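Local coordinates for putative HMP/thiamine permease protein YkoE (Bacillus subtilis, PDB 5EDL) that probably translocates thiamine or its hydroxymethylpyrimidine precursor across the cell membrane, as the substrate-binding S component of an energy coupling factor transporter, at residues A54-M57 with I58-P61. Numbering follows the deposited sequence.
Sequences AAYM and IRKP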
ATOM      1  N   ALA A  54       0.677   4.289   5.525  1.00 20.80           N
ATOM      2  CA  ALA A  54       0.596   4.162   6.977  1.00 26.17           C
ATOM      3  C   ALA A  54       1.963   3.894   7.598  1.00 24.08           C
ATOM      4  O   ALA A  54       2.285   4.481   8.618  1.00 21.92           O
ATOM      5  CB  ALA A  54      -0.382   3.067   7.376  1.00 21.56           C
ATOM      6  N   ALA A  55       2.754   3.011   6.985  1.00 23.76           N
ATOM      7  CA  ALA A  55       4.064   2.664   7.538  1.00 27.28           C
ATOM      8  C   ALA A  55       5.023   3.852   7.454  1.00 23.16           C
ATOM      9  O   ALA A  55       5.691   4.195   8.423  1.00 23.96           O
ATOM     10  CB  ALA A  55       4.658   1.455   6.820  1.00 23.49           C
ATOM     11  N   TYR A  56       5.087   4.459   6.276  1.00 22.75           N
ATOM     12  CA  TYR A  56       5.990   5.583   6.043  1.00 32.40           C
ATOM     13  C   TYR A  56       5.622   6.785   6.936  1.00 23.23           C
ATOM     14  O   TYR A  56       6.503   7.481   7.444  1.00 24.17           O
ATOM     15  CB  TYR A  56       5.966   5.944   4.553  1.00 23.16           C
ATOM     16  CG  TYR A  56       6.836   7.104   4.107  1.00 24.16           C
ATOM     17  CD1 TYR A  56       8.222   7.027   4.133  1.00 25.67           C
ATOM     18  CD2 TYR A  56       6.257   8.256   3.614  1.00 24.00           C
ATOM     19  CE1 TYR A  56       9.010   8.097   3.707  1.00 30.41           C
ATOM     20  CE2 TYR A  56       7.021   9.318   3.181  1.00 25.28           C
ATOM     21  CZ  TYR A  56       8.391   9.243   3.235  1.00 26.78           C
ATOM     22  OH  TYR A  56       9.110  10.310   2.787  1.00 28.40           O
ATOM     23  N   MET A  57       4.330   6.994   7.169  1.00 23.53           N
ATOM     24  CA  MET A  57       3.883   8.101   8.016  1.00 23.44           C
ATOM     25  C   MET A  57       4.130   7.838   9.492  1.00 26.64           C
ATOM     26  O   MET A  57       4.621   8.706  10.198  1.00 23.43           O
ATOM     27  CB  MET A  57       2.390   8.388   7.827  1.00 21.57           C
ATOM     28  CG  MET A  57       2.007   9.085   6.529  1.00 36.14           C
ATOM     29  SD  MET A  57       0.229   9.470   6.556  1.00 45.46           S
ATOM     30  CE  MET A  57      -0.063   9.393   8.333  1.00 21.33           C
ATOM     31  N   ILE A  58       3.773   6.640   9.951  1.00 26.21           N
ATOM     32  CA  ILE A  58       3.690   6.366  11.380  1.00 25.30           C
ATOM     33  C   ILE A  58       4.945   5.675  11.902  1.00 24.44           C
ATOM     34  O   ILE A  58       5.407   5.967  13.003  1.00 25.28           O
ATOM     35  CB  ILE A  58       2.443   5.514  11.697  1.00 26.85           C
ATOM     36  CG1 ILE A  58       1.182   6.316  11.367  1.00 22.30           C
ATOM     37  CG2 ILE A  58       2.467   5.052  13.149  1.00 23.87           C
ATOM     38  CD1 ILE A  58      -0.103   5.513  11.436  1.00 23.82           C
ATOM     39  N   ARG A  59       5.482   4.764  11.094  1.00 26.25           N
ATOM     40  CA  ARG A  59       6.784   4.149  11.328  1.00 26.66           C
ATOM     41  C   ARG A  59       6.812   3.311  12.607  1.00 29.51           C
ATOM     42  O   ARG A  59       7.784   3.328  13.347  1.00 28.70           O
ATOM     43  CB  ARG A  59       7.879   5.232  11.352  1.00 28.14           C
ATOM     44  CG  ARG A  59       7.921   6.023  10.039  1.00 27.72           C
ATOM     45  CD  ARG A  59       9.142   6.927   9.864  1.00 32.85           C
ATOM     46  NE  ARG A  59       9.118   7.502   8.522  1.00 28.86           N
ATOM     47  CZ  ARG A  59      10.034   8.309   8.012  1.00 30.11           C
ATOM     48  NH1 ARG A  59      11.080   8.683   8.734  1.00 31.87           N
ATOM     49  NH2 ARG A  59       9.892   8.755   6.772  1.00 29.84           N
ATOM     50  N   LYS A  60       5.736   2.565  12.845  1.00 26.64           N
ATOM     51  CA  LYS A  60       5.665   1.664  13.980  1.00 27.40           C
ATOM     52  C   LYS A  60       5.136   0.302  13.502  1.00 26.10           C
ATOM     53  O   LYS A  60       4.479   0.220  12.475  1.00 24.81           O
ATOM     54  CB  LYS A  60       4.784   2.256  15.080  1.00 29.10           C
ATOM     55  CG  LYS A  60       5.325   3.582  15.619  1.00 31.75           C
ATOM     56  CD  LYS A  60       4.532   4.128  16.776  1.00 32.09           C
ATOM     57  CE  LYS A  60       5.202   5.402  17.328  1.00 34.22           C
ATOM     58  NZ  LYS A  60       4.371   6.078  18.350  1.00 36.10           N
ATOM     59  N   PRO A  61       5.464  -0.764  14.235  1.00 26.76           N
ATOM     60  CA  PRO A  61       5.142  -2.117  13.779  1.00 31.16           C
ATOM     61  C   PRO A  61       3.639  -2.318  13.640  1.00 25.29           C
ATOM     62  O   PRO A  61       2.868  -1.847  14.466  1.00 26.08           O
ATOM     63  CB  PRO A  61       5.721  -3.014  14.881  1.00 28.16           C
ATOM     64  CG  PRO A  61       6.776  -2.153  15.565  1.00 31.59           C
ATOM     65  CD  PRO A  61       6.229  -0.758  15.498  1.00 28.64           C
TER
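The guanidinium group of Arg59 runs alongside the phenol ring of Tyr56, the two side chains pointing the same way with their planes 52° apart. Arg59 NH2 comes obliquely to the ring, 3.3 Å from Tyr56 CE1. At the guanidinium edge sits the backbone carbonyl of Tyr56: Arg59 NE donates a hydrogen bond to Tyr56 O, 2.8 Å long, with an N-H...O angle of 150°. Arg59 CG stands beside the backbone N (chi1 -59°), and the chain then runs extended to NE, which carries the guanidinium back along the helix to that carbonyl, and Arg59 CG packs 3.3 Å from Tyr56 O. The ring is turned to the same side because Tyr56 CG is anti to its own N. Arg59 NH2 also forms a salt bridge with Glu183, and Tyr56 OH a hydrogen bond with Asp167; each polar end therefore has a partner beyond the helix end, on helices 179-192 and 140-170. With an alanine at Arg59, the NE bond to Tyr56 O goes, and Glu183 would probably be left without this positive mate and the tyrosine ring less well covered on that side.

Helix 49-58 ends here, one turn on from Ala54 and Ala55. Ile58 N still bonds Ala54 O at 2.9 Å, a regular i to i+4 link, and Ile58 CB rests 3.3 Å from the same oxygen. Arg59 leaves the helical path with positive phi, a common way for an alpha helix to terminate, and its N makes a weak bond to Ala55 O.

The chain thus turns into a short loop leading to helix 63-77. Tyr56 and Met57 pack on helices 140-170 and 179-192, Arg59 lies against helix 179-192, and Ile58 meets Met10 of helix 4-35.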